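PDB 2JL1: triphenylmethane reductase from Citrobacter sp., which binds NADP in a Rossmann-type fold and reduces triphenylmethane dyes, probably by hydride transfer from the reduced cofactor. Local coordinates for residues K100-T105 with T131-T136; E112-L117 with I255-A260; G168-V173 with W204-L209; V226-E231 with F244-A249. All blocks are in the same frame, centred on the assembly; numbering follows the deposited sequence.

Contact 1. Residues K100-T105 with T131-T136; sequences KHIAYT and TNIPYT
Ile102 and Tyr135 form a parallel bridge with their CA atoms 4.8 Å apart, and Ala103 pairs with Thr136 one step further on, so that 101-105 and 135-136 run as adjacent strands. The ladder has three rungs. Ile102 N donates to Pro134 O at 3.0 Å, Thr136 N returns a bond to Ile102 O at 2.9 Å, and Tyr104 N donates to Thr136 O at 3.0 Å. CA-H groups of His101, Tyr135 and Ala103 lean on the same carbonyl oxygens and supplement the N-H bonds.

Before the strands pair, Ile133 and Pro134 pack against the Lys100 carbonyl, just ahead of strand 101-107. The CG2 methyl of Ile133, set anti to its own backbone N, presses on that carbonyl and lies 3.9 Å from Ile102 CG2, the two side chains crossing at about a right angle. Pro134 brings the edge of its ring to the same group, CD to Lys100 O being 3.4 Å.

This is the pairing that closes a right-handed beta-alpha-beta crossover of the Rossmann fold: strand 101-107, helix 117-130, strand 135-140. Ile102 and Tyr135 share the face covered by that helix, where Ile102 meets Ile128 and Tyr135 lies on Arg129. Ile102 CG2 also touches Tyr135 CB, at 4.1 Å. From there the Tyr135 ring leads away from Ile102, its CG held between backbone N and carbonyl carbon (chi1 65°). On the other face Ala103 CB lies 4.3 Å from Thr136 CB, and Thr136 OG1 is bonded to His191 O.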
loop_
_atom_site.group_PDB
_atom_site.type_symbol
_atom_site.label_atom_id
_atom_site.label_comp_id
_atom_site.label_asym_id
_atom_site.label_seq_id
_atom_site.Cartn_x
_atom_site.Cartn_y
_atom_site.Cartn_z
ATOM N N LYS A 100 -2.146 -16.757 -12.320
ATOM C CA LYS A 100 -1.763 -16.132 -13.582
ATOM C C LYS A 100 -2.389 -14.749 -13.834
ATOM O O LYS A 100 -1.828 -13.944 -14.579
ATOM C CB LYS A 100 -2.085 -17.075 -14.748
ATOM C CG LYS A 100 -1.276 -18.383 -14.737
ATOM C CD LYS A 100 0.205 -18.138 -15.037
ATOM C CE LYS A 100 1.010 -19.429 -15.009
ATOM N NZ LYS A 100 1.184 -19.994 -13.626
ATOM N N HIS A 101 -3.542 -14.475 -13.223
ATOM C CA HIS A 101 -4.229 -13.177 -13.378
ATOM C C HIS A 101 -4.944 -12.837 -12.082
ATOM O O HIS A 101 -5.648 -13.674 -11.544
ATOM C CB HIS A 101 -5.262 -13.200 -14.535
ATOM C CG HIS A 101 -4.730 -13.778 -15.812
ATOM N ND1 HIS A 101 -4.123 -13.010 -16.782
ATOM C CD2 HIS A 101 -4.698 -15.055 -16.267
ATOM C CE1 HIS A 101 -3.740 -13.789 -17.780
ATOM N NE2 HIS A 101 -4.074 -15.034 -17.491
ATOM N N ILE A 102 -4.770 -11.616 -11.587
ATOM C CA ILE A 102 -5.501 -11.205 -10.403
ATOM C C ILE A 102 -6.368 -9.953 -10.652
ATOM O O ILE A 102 -5.858 -8.917 -11.080
ATOM C CB ILE A 102 -4.550 -11.009 -9.200
ATOM C CG1 ILE A 102 -5.323 -10.654 -7.934
ATOM C CG2 ILE A 102 -3.502 -9.938 -9.492
ATOM C CD1 ILE A 102 -4.681 -11.243 -6.678
ATOM N N ALA A 103 -7.668 -10.063 -10.377
ATOM C CA ALA A 103 -8.578 -8.900 -10.332
ATOM C C ALA A 103 -8.883 -8.591 -8.872
ATOM O O ALA A 103 -9.139 -9.521 -8.099
ATOM C CB ALA A 103 -9.885 -9.188 -11.077
ATOM N N TYR A 104 -8.905 -7.302 -8.520
ATOM C CA TYR A 104 -9.112 -6.854 -7.152
ATOM C C TYR A 104 -10.212 -5.759 -7.089
ATOM O O TYR A 104 -10.171 -4.785 -7.842
ATOM C CB TYR A 104 -7.791 -6.326 -6.551
ATOM C CG TYR A 104 -7.992 -5.676 -5.186
ATOM C CD1 TYR A 104 -8.441 -6.427 -4.087
ATOM C CD2 TYR A 104 -7.805 -4.310 -5.017
ATOM C CE1 TYR A 104 -8.667 -5.831 -2.845
ATOM C CE2 TYR A 104 -8.034 -3.699 -3.770
ATOM C CZ TYR A 104 -8.469 -4.464 -2.708
ATOM O OH TYR A 104 -8.701 -3.865 -1.509
ATOM N N THR A 105 -11.190 -5.940 -6.202
ATOM C CA THR A 105 -12.256 -4.963 -5.995
ATOM C C THR A 105 -11.761 -3.851 -5.071
ATOM O O THR A 105 -11.778 -3.990 -3.820
ATOM C CB THR A 105 -13.534 -5.598 -5.376
ATOM O OG1 THR A 105 -13.207 -6.198 -4.127
ATOM C CG2 THR A 105 -14.127 -6.651 -6.329
ATOM N N THR A 131 3.829 -8.294 -7.011
ATOM C CA THR A 131 3.839 -9.681 -7.441
ATOM C C THR A 131 4.198 -9.872 -8.914
ATOM O O THR A 131 4.522 -10.985 -9.315
ATOM C CB THR A 131 2.502 -10.362 -7.225
ATOM O OG1 THR A 131 1.552 -9.816 -8.147
ATOM C CG2 THR A 131 2.021 -10.192 -5.790
ATOM N N ASN A 132 4.075 -8.827 -9.727
ATOM C CA ASN A 132 4.239 -8.983 -11.185
ATOM C C ASN A 132 3.161 -9.854 -11.860
ATOM O O ASN A 132 3.290 -10.195 -13.041
ATOM C CB ASN A 132 5.642 -9.530 -11.518
ATOM C CG ASN A 132 6.753 -8.598 -11.054
ATOM O OD1 ASN A 132 6.621 -7.371 -11.146
ATOM N ND2 ASN A 132 7.850 -9.172 -10.541
ATOM N N ILE A 133 2.113 -10.234 -11.122
ATOM C CA ILE A 133 0.965 -10.897 -11.747
ATOM C C ILE A 133 0.157 -9.852 -12.528
ATOM O O ILE A 133 -0.156 -8.780 -11.990
ATOM C CB ILE A 133 0.038 -11.612 -10.716
ATOM C CG1 ILE A 133 0.811 -12.595 -9.825
ATOM C CG2 ILE A 133 -1.122 -12.334 -11.424
ATOM C CD1 ILE A 133 -0.061 -13.166 -8.630
ATOM N N PRO A 134 -0.178 -10.151 -13.804
ATOM C CA PRO A 134 -1.097 -9.310 -14.586
ATOM C C PRO A 134 -2.356 -9.030 -13.777
ATOM O O PRO A 134 -2.991 -9.979 -13.306
ATOM C CB PRO A 134 -1.454 -10.206 -15.777
ATOM C CG PRO A 134 -0.273 -11.123 -15.927
ATOM C CD PRO A 134 0.291 -11.327 -14.565
ATOM N N TYR A 135 -2.707 -7.753 -13.616
ATOM C CA TYR A 135 -3.783 -7.344 -12.687
ATOM C C TYR A 135 -4.900 -6.626 -13.422
ATOM O O TYR A 135 -4.714 -6.109 -14.534
ATOM C CB TYR A 135 -3.249 -6.411 -11.572
ATOM C CG TYR A 135 -2.754 -5.080 -12.122
ATOM C CD1 TYR A 135 -3.639 -4.011 -12.332
ATOM C CD2 TYR A 135 -1.412 -4.911 -12.482
ATOM C CE1 TYR A 135 -3.194 -2.798 -12.862
ATOM C CE2 TYR A 135 -0.953 -3.700 -13.011
ATOM C CZ TYR A 135 -1.846 -2.663 -13.210
ATOM O OH TYR A 135 -1.402 -1.487 -13.745
ATOM N N THR A 136 -6.068 -6.594 -12.792
ATOM C CA THR A 136 -7.124 -5.669 -13.162
ATOM C C THR A 136 -7.659 -5.081 -11.867
ATOM O O THR A 136 -8.125 -5.810 -11.002
ATOM C CB THR A 136 -8.305 -6.331 -13.892
ATOM O OG1 THR A 136 -7.837 -7.065 -15.043
ATOM C CG2 THR A 136 -9.285 -5.238 -14.370
#

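Contact 2. Residues E112-L117 with I255-A260; sequences ESIIPL and ISKGEA
The Glu259 carboxylate grips the turn at Ser113 and Ile114 with both of its oxygens. Ser113 OG donates to Glu259 OE2 at 2.6 Å, on the syn lone pair of that oxygen, while Ile114 N points almost straight at Glu259 OE1 (2.9 Å, N-H...O angle 176°) from 18° out of the carboxylate plane. Two donors so placed fix the rotation of the group. Its reach comes from a bend at chi2 (75°), which folds the chain back toward 112-117. Ser113 OG also accepts from Ile115 N, making an ST turn, and Tyr107 OH supplies OE2 with a second partner. Ile115 CG1 packs against Glu259 OE2 at 3.7 Å, its side chain crossing that of the glutamate at about a right angle.

The outer side is looser. A water bridges Glu112 O and Glu259 OE1, and the exposed Ile114 reaches across with CD1 to Lys257 CB at 3.8 Å, an apolar touch on the stem of a lysine whose ammonium group pairs with Asp253.

Helix 242-256 ends in a Schellman motif with Gly258 as C-prime residue, and Glu259, whose N closes that motif on Ala254 O, sends its carboxylate to the loop before helix 117-130.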
loop_
_atom_site.group_PDB
_atom_site.type_symbol
_atom_site.label_atom_id
_atom_site.label_comp_id
_atom_site.label_asym_id
_atom_site.label_seq_id
_atom_site.Cartn_x
_atom_site.Cartn_y
_atom_site.Cartn_z
ATOM N N GLU A 112 -8.104 10.395 -4.305
ATOM C CA GLU A 112 -8.771 11.659 -3.958
ATOM C C GLU A 112 -9.729 11.518 -2.795
ATOM O O GLU A 112 -10.386 12.498 -2.386
ATOM C CB GLU A 112 -9.521 12.202 -5.179
ATOM C CG GLU A 112 -8.569 12.786 -6.201
ATOM C CD GLU A 112 -8.001 11.751 -7.148
ATOM O OE1 GLU A 112 -8.718 10.783 -7.500
ATOM O OE2 GLU A 112 -6.840 11.920 -7.571
ATOM N N SER A 113 -9.816 10.303 -2.276
ATOM C CA SER A 113 -10.796 9.988 -1.261
ATOM C C SER A 113 -10.444 10.567 0.104
ATOM O O SER A 113 -9.280 10.742 0.429
ATOM C CB SER A 113 -10.983 8.480 -1.167
ATOM O OG SER A 113 -11.874 8.170 -0.112
ATOM N N ILE A 114 -11.478 10.872 0.884
ATOM C CA ILE A 114 -11.322 11.361 2.227
ATOM C C ILE A 114 -11.826 10.370 3.283
ATOM O O ILE A 114 -11.923 10.723 4.452
ATOM C CB ILE A 114 -12.003 12.775 2.405
ATOM C CG1 ILE A 114 -13.541 12.660 2.440
ATOM C CG2 ILE A 114 -11.515 13.771 1.331
ATOM C CD1 ILE A 114 -14.274 14.002 2.720
ATOM N N ILE A 115 -12.174 9.144 2.891
ATOM C CA ILE A 115 -12.495 8.111 3.878
ATOM C C ILE A 115 -11.305 7.129 4.085
ATOM O O ILE A 115 -10.601 6.798 3.117
ATOM C CB ILE A 115 -13.771 7.361 3.524
ATOM C CG1 ILE A 115 -13.570 6.517 2.281
ATOM C CG2 ILE A 115 -14.943 8.364 3.315
ATOM C CD1 ILE A 115 -14.199 5.148 2.377
ATOM N N PRO A 116 -11.046 6.707 5.349
ATOM C CA PRO A 116 -9.881 5.867 5.681
ATOM C C PRO A 116 -9.723 4.574 4.857
ATOM O O PRO A 116 -8.601 4.217 4.502
ATOM C CB PRO A 116 -10.094 5.567 7.172
ATOM C CG PRO A 116 -10.814 6.776 7.679
ATOM C CD PRO A 116 -11.801 7.073 6.571
ATOM N N LEU A 117 -10.834 3.915 4.526
ATOM C CA LEU A 117 -10.808 2.673 3.745
ATOM C C LEU A 117 -10.103 2.816 2.379
ATOM O O LEU A 117 -9.557 1.841 1.870
ATOM C CB LEU A 117 -12.224 2.066 3.601
ATOM C CG LEU A 117 -12.211 0.675 2.934
ATOM C CD1 LEU A 117 -11.575 -0.401 3.834
ATOM C CD2 LEU A 117 -13.590 0.244 2.460
ATOM N N ILE A 255 -19.885 12.249 1.458
ATOM C CA ILE A 255 -20.712 12.597 0.304
ATOM C C ILE A 255 -20.979 14.112 0.262
ATOM O O ILE A 255 -20.793 14.727 -0.802
ATOM C CB ILE A 255 -22.020 11.744 0.232
ATOM C CG1 ILE A 255 -21.696 10.288 -0.139
ATOM C CG2 ILE A 255 -23.031 12.339 -0.807
ATOM C CD1 ILE A 255 -22.899 9.346 0.105
ATOM N N SER A 256 -21.345 14.725 1.410
ATOM C CA SER A 256 -21.562 16.176 1.447
ATOM C C SER A 256 -20.311 16.959 1.041
ATOM O O SER A 256 -20.421 18.130 0.716
ATOM C CB SER A 256 -21.989 16.662 2.823
ATOM O OG SER A 256 -20.886 16.695 3.708
ATOM N N LYS A 257 -19.140 16.309 1.083
ATOM C CA LYS A 257 -17.852 16.950 0.742
ATOM C C LYS A 257 -17.305 16.511 -0.627
ATOM O O LYS A 257 -16.122 16.757 -0.942
ATOM C CB LYS A 257 -16.813 16.654 1.847
ATOM C CG LYS A 257 -17.116 17.419 3.147
ATOM C CD LYS A 257 -16.386 16.852 4.361
ATOM C CE LYS A 257 -16.717 17.647 5.622
ATOM N NZ LYS A 257 -16.152 16.908 6.807
ATOM N N GLY A 258 -18.152 15.871 -1.439
ATOM C CA GLY A 258 -17.787 15.534 -2.804
ATOM C C GLY A 258 -17.117 14.177 -3.019
ATOM O O GLY A 258 -16.618 13.907 -4.109
ATOM N N GLU A 259 -17.130 13.332 -1.987
ATOM C CA GLU A 259 -16.486 12.012 -2.029
ATOM C C GLU A 259 -16.948 11.148 -3.206
ATOM O O GLU A 259 -16.154 10.404 -3.772
ATOM C CB GLU A 259 -16.736 11.271 -0.694
ATOM C CG GLU A 259 -16.336 9.776 -0.655
ATOM C CD GLU A 259 -14.841 9.575 -0.565
ATOM O OE1 GLU A 259 -14.090 10.548 -0.290
ATOM O OE2 GLU A 259 -14.418 8.434 -0.805
ATOM N N ALA A 260 -18.227 11.217 -3.555
ATOM C CA ALA A 260 -18.754 10.327 -4.588
ATOM C C ALA A 260 -19.201 11.102 -5.838
ATOM O O ALA A 260 -20.029 10.647 -6.610
ATOM C CB ALA A 260 -19.881 9.459 -3.997
HETATM O O HOH W 1 -13.213 12.847 -1.546
#

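Contact 3. Residues G168-V173 with W204-L209; sequences GIVNSV and WTFDEL
Val170 lies over the face of the Trp204 indole, its CB standing 3.8 Å from the centroid of the six-membered ring and 18° off the normal, a CH-pi contact. Alongside this contact the backbones pair as a single antiparallel bridge of the hydrogen-bonded type, joining the loop before helix 175-186 to the N-terminal approach of helix 206-217. Val170 N donates to Trp204 O at 2.9 Å, and Trp204 N returns a bond to Val170 O at 3.1 Å.

The indole is turned back toward Val170 by the first torsion: CG sits between backbone N and carbonyl carbon (chi1 52°), although the CB bond leads away from 168-173. The two methyls of Val170 then divide their work. CG1, anti to the backbone N, presses on the benzo part of the indole, 3.4 Å from Trp204 CZ2, while CG2 reaches Phe206 CE1 obliquely. Phe206 in turn accepts CZ3 of Trp204 over the centre of one face, and its ring meets Tyr252 edge-to-face.

Polar groups are arranged around the rims of this packing. A water links Gly168 O to Phe206 N in the first turn of the helix, whose N-cap is Thr205: its OG1 takes a weak bond from Glu208 N. Thr205 CG2 also lies against Gly168 O. At the pyrrole N-H edge of the indole, Ser172 OG is bonded to Thr144 OG1 as well, and it receives the indole N-H from within the ring plane, only 8° out of it, with Trp204 NE1 to Ser172 OG at 3.0 Å.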
loop_
_atom_site.group_PDB
_atom_site.type_symbol
_atom_site.label_atom_id
_atom_site.label_comp_id
_atom_site.label_asym_id
_atom_site.label_seq_id
_atom_site.Cartn_x
_atom_site.Cartn_y
_atom_site.Cartn_z
ATOM N N GLY A 168 -24.776 16.707 -1.747
ATOM C CA GLY A 168 -23.669 15.909 -2.199
ATOM C C GLY A 168 -24.089 14.971 -3.325
ATOM O O GLY A 168 -25.188 14.404 -3.326
ATOM N N ILE A 169 -23.220 14.879 -4.323
ATOM C CA ILE A 169 -23.479 14.104 -5.519
ATOM C C ILE A 169 -23.058 12.636 -5.320
ATOM O O ILE A 169 -22.015 12.364 -4.718
ATOM C CB ILE A 169 -22.751 14.754 -6.718
ATOM C CG1 ILE A 169 -23.373 16.141 -7.018
ATOM C CG2 ILE A 169 -22.806 13.859 -7.949
ATOM C CD1 ILE A 169 -22.504 16.994 -7.973
ATOM N N VAL A 170 -23.859 11.697 -5.831
ATOM C CA VAL A 170 -23.607 10.277 -5.608
ATOM C C VAL A 170 -23.450 9.521 -6.936
ATOM O O VAL A 170 -24.377 9.445 -7.735
ATOM C CB VAL A 170 -24.721 9.608 -4.736
ATOM C CG1 VAL A 170 -24.324 8.169 -4.341
ATOM C CG2 VAL A 170 -24.999 10.422 -3.445
ATOM N N ASN A 171 -22.294 8.897 -7.113
ATOM C CA ASN A 171 -21.943 8.175 -8.350
ATOM C C ASN A 171 -22.068 6.652 -8.157
ATOM O O ASN A 171 -21.457 5.852 -8.899
ATOM C CB ASN A 171 -20.514 8.562 -8.751
ATOM C CG ASN A 171 -19.490 8.084 -7.729
ATOM O OD1 ASN A 171 -19.857 7.438 -6.718
ATOM N ND2 ASN A 171 -18.218 8.384 -7.973
ATOM N N SER A 172 -22.878 6.256 -7.169
ATOM C CA SER A 172 -23.053 4.843 -6.808
ATOM C C SER A 172 -23.541 3.955 -7.952
ATOM O O SER A 172 -24.185 4.418 -8.889
ATOM C CB SER A 172 -23.993 4.697 -5.605
ATOM O OG SER A 172 -25.341 5.019 -5.962
ATOM N N VAL A 173 -23.217 2.675 -7.896
ATOM C CA VAL A 173 -23.820 1.713 -8.822
ATOM C C VAL A 173 -24.166 0.459 -8.017
ATOM O O VAL A 173 -23.545 0.182 -6.991
ATOM C CB VAL A 173 -22.887 1.367 -10.005
ATOM C CG1 VAL A 173 -22.716 2.552 -10.974
ATOM C CG2 VAL A 173 -21.539 0.920 -9.490
ATOM N N TRP A 204 -26.727 11.189 -8.795
ATOM C CA TRP A 204 -27.999 11.613 -8.202
ATOM C C TRP A 204 -27.726 12.302 -6.868
ATOM O O TRP A 204 -26.593 12.311 -6.374
ATOM C CB TRP A 204 -28.910 10.388 -8.009
ATOM C CG TRP A 204 -28.269 9.198 -7.254
ATOM C CD1 TRP A 204 -27.519 8.206 -7.799
ATOM C CD2 TRP A 204 -28.394 8.876 -5.851
ATOM N NE1 TRP A 204 -27.139 7.304 -6.839
ATOM C CE2 TRP A 204 -27.670 7.678 -5.634
ATOM C CE3 TRP A 204 -29.050 9.479 -4.767
ATOM C CZ2 TRP A 204 -27.564 7.074 -4.367
ATOM C CZ3 TRP A 204 -28.948 8.890 -3.507
ATOM C CH2 TRP A 204 -28.209 7.697 -3.312
ATOM N N THR A 205 -28.755 12.913 -6.302
ATOM C CA THR A 205 -28.632 13.537 -5.012
ATOM C C THR A 205 -29.747 12.930 -4.172
ATOM O O THR A 205 -30.671 12.268 -4.716
ATOM C CB THR A 205 -28.808 15.072 -5.107
ATOM O OG1 THR A 205 -30.087 15.363 -5.690
ATOM C CG2 THR A 205 -27.682 15.706 -5.987
ATOM N N PHE A 206 -29.710 13.176 -2.873
ATOM C CA PHE A 206 -30.784 12.662 -2.017
ATOM C C PHE A 206 -32.131 13.362 -2.222
ATOM O O PHE A 206 -33.178 12.732 -2.090
ATOM C CB PHE A 206 -30.346 12.614 -0.558
ATOM C CG PHE A 206 -29.433 11.470 -0.270
ATOM C CD1 PHE A 206 -28.053 11.620 -0.370
ATOM C CD2 PHE A 206 -29.954 10.207 0.039
ATOM C CE1 PHE A 206 -27.198 10.549 -0.127
ATOM C CE2 PHE A 206 -29.085 9.101 0.267
ATOM C CZ PHE A 206 -27.709 9.283 0.174
ATOM N N ASP A 207 -32.104 14.648 -2.575
ATOM C CA ASP A 207 -33.306 15.324 -3.077
ATOM C C ASP A 207 -33.976 14.540 -4.201
ATOM O O ASP A 207 -35.188 14.331 -4.163
ATOM C CB ASP A 207 -32.994 16.747 -3.552
ATOM C CG ASP A 207 -32.980 17.745 -2.423
ATOM O OD1 ASP A 207 -33.149 17.355 -1.247
ATOM O OD2 ASP A 207 -32.841 18.945 -2.712
ATOM N N GLU A 208 -33.185 14.119 -5.186
ATOM C CA GLU A 208 -33.638 13.317 -6.321
ATOM C C GLU A 208 -34.176 11.952 -5.886
ATOM O O GLU A 208 -35.194 11.495 -6.392
ATOM C CB GLU A 208 -32.504 13.073 -7.324
ATOM C CG GLU A 208 -33.015 12.406 -8.594
ATOM C CD GLU A 208 -31.973 12.230 -9.679
ATOM O OE1 GLU A 208 -30.819 12.697 -9.523
ATOM O OE2 GLU A 208 -32.347 11.637 -10.717
ATOM N N LEU A 209 -33.470 11.297 -4.958
ATOM C CA LEU A 209 -33.955 10.043 -4.413
ATOM C C LEU A 209 -35.325 10.192 -3.751
ATOM O O LEU A 209 -36.175 9.304 -3.882
ATOM C CB LEU A 209 -32.952 9.454 -3.393
ATOM C CG LEU A 209 -33.325 8.082 -2.794
ATOM C CD1 LEU A 209 -33.591 7.049 -3.902
ATOM C CD2 LEU A 209 -32.212 7.594 -1.865
HETATM O O HOH W 2 -27.348 14.607 -1.898
#

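Contact 4. Residues V226-E231 with F244-A249; sequences VSFEEE and FTEITA. Unlike the reference sequence in segment 244-249: Thr245 (reference Ala).
Phe228, in the first turn of helix 228-237 and inside its capping box, meets Ala249 in the middle of helix 242-256; the two helices are consecutive in the chain and form a helical hairpin. No hydrogen bond crosses between the two segments, so the contact rests on apolar and ring packing.

The apolar part centres on the methyl of Ala249. It lies over one face of the Phe228 ring, displaced toward the rim, with CB 4.2 Å from the ring centroid and 25° off the normal, a CH-pi contact. The ring arrives there because its CG is anti to the backbone N (chi1 -175°), which carries it out toward the neighbouring helix. The same methyl touches Glu231 CG at 4.0 Å, so that one small residue fills the space between two side chains a turn apart. The small side chain is consistent with the close approach, the CA atoms of Phe228 and Ala249 being 5.9 Å apart.

Capping stays within 226-231. Glu230 N donates to Ser227 OG, and Ser227 N answers to Glu230 OE1 through that oxygen's anti lone pair.

Polar atoms approach the ring as well. Ala249 O lies 3.6 Å from Phe228 CD1, off the ring plane on the side of its own CB, and is also bonded by Asn164 ND2. Glu246, bent at chi2, brings its carboxylate to the far end of the ring, the two planes 55° apart, while OE1 is held in a salt bridge by Lys232. There, at the opposite end of the ring from its CB, Phe228 CZ lies 3.7 Å from Glu246 OE2, which sits near the ring plane.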
loop_
_atom_site.group_PDB
_atom_site.type_symbol
_atom_site.label_atom_id
_atom_site.label_comp_id
_atom_site.label_asym_id
_atom_site.label_seq_id
_atom_site.Cartn_x
_atom_site.Cartn_y
_atom_site.Cartn_z
ATOM N N VAL A 226 -29.814 17.132 7.860
ATOM C CA VAL A 226 -29.479 17.387 9.275
ATOM C C VAL A 226 -27.973 17.419 9.430
ATOM O O VAL A 226 -27.263 17.136 8.481
ATOM C CB VAL A 226 -30.093 16.330 10.252
ATOM C CG1 VAL A 226 -31.627 16.395 10.247
ATOM C CG2 VAL A 226 -29.611 14.928 9.923
ATOM N N SER A 227 -27.493 17.761 10.629
ATOM C CA SER A 227 -26.071 17.693 10.933
ATOM C C SER A 227 -25.579 16.248 11.118
ATOM O O SER A 227 -26.371 15.332 11.336
ATOM C CB SER A 227 -25.760 18.530 12.181
ATOM O OG SER A 227 -26.188 17.895 13.382
ATOM N N PHE A 228 -24.265 16.061 11.023
ATOM C CA PHE A 228 -23.609 14.831 11.426
ATOM C C PHE A 228 -24.129 14.283 12.768
ATOM O O PHE A 228 -24.508 13.108 12.870
ATOM C CB PHE A 228 -22.106 15.062 11.512
ATOM C CG PHE A 228 -21.306 13.815 11.802
ATOM C CD1 PHE A 228 -20.833 13.022 10.761
ATOM C CD2 PHE A 228 -20.993 13.455 13.111
ATOM C CE1 PHE A 228 -20.075 11.874 11.019
ATOM C CE2 PHE A 228 -20.243 12.301 13.372
ATOM C CZ PHE A 228 -19.788 11.513 12.320
ATOM N N GLU A 229 -24.139 15.127 13.790
ATOM C CA GLU A 229 -24.520 14.679 15.135
ATOM C C GLU A 229 -26.035 14.431 15.213
ATOM O O GLU A 229 -26.481 13.483 15.856
ATOM C CB GLU A 229 -24.033 15.671 16.211
ATOM C CG GLU A 229 -23.399 15.036 17.483
ATOM C CD GLU A 229 -22.153 14.150 17.216
ATOM O OE1 GLU A 229 -22.248 12.931 17.473
ATOM O OE2 GLU A 229 -21.084 14.653 16.763
ATOM N N GLU A 230 -26.824 15.246 14.522
ATOM C CA GLU A 230 -28.252 14.971 14.419
ATOM C C GLU A 230 -28.523 13.638 13.697
ATOM O O GLU A 230 -29.397 12.882 14.109
ATOM C CB GLU A 230 -28.976 16.116 13.739
ATOM C CG GLU A 230 -29.092 17.372 14.606
ATOM C CD GLU A 230 -29.620 18.561 13.834
ATOM O OE1 GLU A 230 -29.269 18.734 12.643
ATOM O OE2 GLU A 230 -30.398 19.334 14.425
ATOM N N GLU A 231 -27.766 13.347 12.644
ATOM C CA GLU A 231 -27.894 12.062 11.940
ATOM C C GLU A 231 -27.611 10.861 12.847
ATOM O O GLU A 231 -28.448 9.961 12.956
ATOM C CB GLU A 231 -27.001 12.004 10.696
ATOM C CG GLU A 231 -27.198 10.724 9.845
ATOM C CD GLU A 231 -28.570 10.646 9.163
ATOM O OE1 GLU A 231 -29.243 11.691 8.997
ATOM O OE2 GLU A 231 -28.972 9.531 8.794
ATOM N N PHE A 244 -22.574 1.340 13.659
ATOM C CA PHE A 244 -23.058 1.438 12.275
ATOM C C PHE A 244 -23.674 2.818 11.993
ATOM O O PHE A 244 -23.564 3.344 10.893
ATOM C CB PHE A 244 -24.041 0.309 11.927
ATOM C CG PHE A 244 -24.341 0.193 10.447
ATOM C CD1 PHE A 244 -23.377 -0.298 9.554
ATOM C CD2 PHE A 244 -25.586 0.577 9.940
ATOM C CE1 PHE A 244 -23.647 -0.398 8.184
ATOM C CE2 PHE A 244 -25.866 0.476 8.575
ATOM C CZ PHE A 244 -24.886 -0.015 7.693
ATOM N N THR A 245 -24.295 3.408 13.004
ATOM C CA THR A 245 -24.892 4.728 12.858
ATOM C C THR A 245 -23.820 5.803 12.607
ATOM O O THR A 245 -24.022 6.753 11.839
ATOM C CB THR A 245 -25.772 5.061 14.063
ATOM O OG1 THR A 245 -26.704 6.074 13.695
ATOM C CG2 THR A 245 -24.954 5.554 15.224
ATOM N N GLU A 246 -22.676 5.611 13.260
ATOM C CA GLU A 246 -21.495 6.433 13.090
ATOM C C GLU A 246 -20.914 6.265 11.693
ATOM O O GLU A 246 -20.537 7.257 11.074
ATOM C CB GLU A 246 -20.451 6.074 14.158
ATOM C CG GLU A 246 -19.016 6.403 13.805
ATOM C CD GLU A 246 -18.738 7.885 13.749
ATOM O OE1 GLU A 246 -19.268 8.620 14.619
ATOM O OE2 GLU A 246 -17.970 8.308 12.841
ATOM N N ILE A 247 -20.841 5.021 11.207
ATOM C CA ILE A 247 -20.320 4.735 9.865
ATOM C C ILE A 247 -21.204 5.385 8.784
ATOM O O ILE A 247 -20.716 5.985 7.825
ATOM C CB ILE A 247 -20.258 3.200 9.574
ATOM C CG1 ILE A 247 -19.497 2.431 10.667
ATOM C CG2 ILE A 247 -19.675 2.936 8.165
ATOM C CD1 ILE A 247 -17.986 2.671 10.730
ATOM N N THR A 248 -22.509 5.251 8.959
ATOM C CA THR A 248 -23.479 5.787 8.020
ATOM C C THR A 248 -23.393 7.325 7.968
ATOM O O THR A 248 -23.323 7.914 6.883
ATOM C CB THR A 248 -24.879 5.323 8.421
ATOM O OG1 THR A 248 -24.912 3.884 8.361
ATOM C CG2 THR A 248 -25.948 5.905 7.504
ATOM N N ALA A 249 -23.403 7.965 9.138
ATOM C CA ALA A 249 -23.244 9.423 9.199
ATOM C C ALA A 249 -21.919 9.844 8.568
ATOM O O ALA A 249 -21.844 10.919 7.968
ATOM C CB ALA A 249 -23.329 9.925 10.615
#

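Contact 1 belongs to the nucleotide-binding sheet, while contacts 2, 3 and 4 cluster elsewhere in the fold, their centres 14 to 17 Å apart; centre to centre, contact 1 is about 26 Å from contact 2 and about 37 Å from contact 4. Contact 2 is linked to contact 1 through the chain, its 112-117 loop lying in the crossover that contact 1 closes, though their nearest atoms stay about 7 Å apart. It touches contact 3 directly, Ile255 CG2 meeting Val170 CG2 at 3.8 Å, and shares helix 242-256 with contact 4. The side chains of Tyr104 and Ser172 lie about 7 Å from the bound NADP and that of Ile115 about 8 Å, whereas contact 4 is remote.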